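Carbohydrate-binding module family 14 protein (Pseudocercospora fuligena, PDB 4Z4A) probably binds chitin as a CBM14-family effector, the Avr4 avirulence protein of a plant-pathogenic fungus. Local coordinates at residues A31-T35 / T36-G40. Numbering follows the deposited sequence.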
# COMPACT_ATOMS: atom_id res chain seq x y z
N ALA B 31 -7.57 -11.00 13.50
CA ALA B 31 -8.73 -11.37 12.74
C ALA B 31 -8.56 -10.92 11.29
O ALA B 31 -8.96 -11.62 10.37
CB ALA B 31 -9.96 -10.77 13.32
N ASP B 32 -8.01 -9.73 11.08
CA ASP B 32 -7.87 -9.22 9.72
C ASP B 32 -6.84 -10.03 8.89
O ASP B 32 -7.03 -10.28 7.70
CB ASP B 32 -7.46 -7.76 9.72
CG ASP B 32 -8.61 -6.80 10.05
OD1 ASP B 32 -9.78 -7.15 9.79
OD2 ASP B 32 -8.30 -5.66 10.47
N ILE B 33 -5.76 -10.41 9.54
CA ILE B 33 -4.72 -11.21 8.89
C ILE B 33 -5.29 -12.56 8.53
O ILE B 33 -5.09 -13.05 7.44
CB ILE B 33 -3.50 -11.33 9.79
CG1 ILE B 33 -2.84 -9.94 9.90
CG2 ILE B 33 -2.48 -12.32 9.20
CD1 ILE B 33 -2.43 -9.60 11.29
N LYS B 34 -6.00 -13.19 9.47
CA LYS B 34 -6.53 -14.53 9.19
C LYS B 34 -7.61 -14.54 8.13
O LYS B 34 -7.67 -15.45 7.33
CB LYS B 34 -7.11 -15.17 10.47
CG LYS B 34 -6.14 -15.48 11.58
CD LYS B 34 -6.98 -15.89 12.80
CE LYS B 34 -6.32 -16.90 13.71
NZ LYS B 34 -5.46 -16.21 14.71
N THR B 35 -8.46 -13.52 8.12
CA THR B 35 -9.61 -13.50 7.27
C THR B 35 -9.27 -13.08 5.83
O THR B 35 -9.86 -13.58 4.90
CB THR B 35 -10.66 -12.55 7.85
OG1 THR B 35 -11.19 -13.13 9.04
CG2 THR B 35 -11.79 -12.36 6.91
N THR B 36 -8.31 -12.17 5.69
CA THR B 36 -7.98 -11.55 4.37
C THR B 36 -6.61 -11.94 3.83
O THR B 36 -6.39 -11.82 2.62
CB THR B 36 -7.98 -9.98 4.41
OG1 THR B 36 -6.94 -9.47 5.25
CG2 THR B 36 -9.35 -9.45 4.86
N LYS B 37 -5.70 -12.34 4.74
CA LYS B 37 -4.29 -12.59 4.45
C LYS B 37 -3.64 -11.29 3.94
O LYS B 37 -2.56 -11.32 3.32
CB LYS B 37 -4.11 -13.71 3.43
CG LYS B 37 -4.52 -15.07 3.95
CD LYS B 37 -4.07 -16.11 2.94
CE LYS B 37 -4.17 -17.52 3.49
NZ LYS B 37 -5.55 -17.97 3.22
N CYS B 38 -4.31 -10.19 4.21
CA CYS B 38 -3.90 -8.86 3.74
C CYS B 38 -3.63 -8.80 2.23
O CYS B 38 -2.83 -7.98 1.79
CB CYS B 38 -2.69 -8.39 4.55
SG CYS B 38 -2.89 -8.33 6.35
N LEU B 39 -4.31 -9.65 1.44
CA LEU B 39 -4.04 -9.78 0.02
C LEU B 39 -4.50 -8.58 -0.77
O LEU B 39 -3.83 -8.20 -1.72
CB LEU B 39 -4.71 -11.05 -0.53
CG LEU B 39 -4.01 -12.30 -0.03
CD1 LEU B 39 -4.82 -13.53 -0.45
CD2 LEU B 39 -2.61 -12.44 -0.59
N GLY B 40 -5.61 -7.95 -0.37
CA GLY B 40 -6.13 -6.80 -1.10
C GLY B 40 -5.36 -5.52 -0.78
O GLY B 40 -4.87 -5.33 0.31
O HOH W 1 -5.99 -17.31 6.55
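The peptide carbonyl of D32 is gripped by T36 from both faces of its plane: OG1 approaches on one face and N on the opposite one. T36 OG1 lies 2.6 Å from D32 O and is tilted 31° out of the carbonyl plane, while T36 N stands 3.0 Å from D32 O with an N-H...O angle of 148°. The threonine hydroxyl is also an acceptor, taking the backbone N of C38 at 2.9 Å from T36 OG1, which defines an ST turn. A chi1 of 66° sets OG1 between the backbone N and the carbonyl carbon, where it can give to the helix and receive from the chain leaving it. One residue earlier, T35 grips A31 O in the same two-faced manner, with OG1 and N each 3.0 Å from A31 O. Helix 30-36 ends here: K37 N still bonds to I33 O at 2.9 Å, from above the carbonyl plane, but K37 itself has positive phi. A type I' turn from T36 to L39 overlaps the last helical residue, closed by a 3.2 Å bond from L39 N to T36 O. The adjoining apolar contact is between I33 CG1 and C38 SG, 3.9 Å apart; P60 of strand 54-60 touches both side chains. Within the chitin-binding Peritrophin-A (CBM14) region, C38 SG is bonded to C44 SG in a disulfide, tying the helix exit to the loop before strand 45-48. At the exposed side, a water donates to K34 O and makes a weak bond to K37 NZ, whereas the D32 carboxylate is held through OD2 by the hydroxyl of Y46.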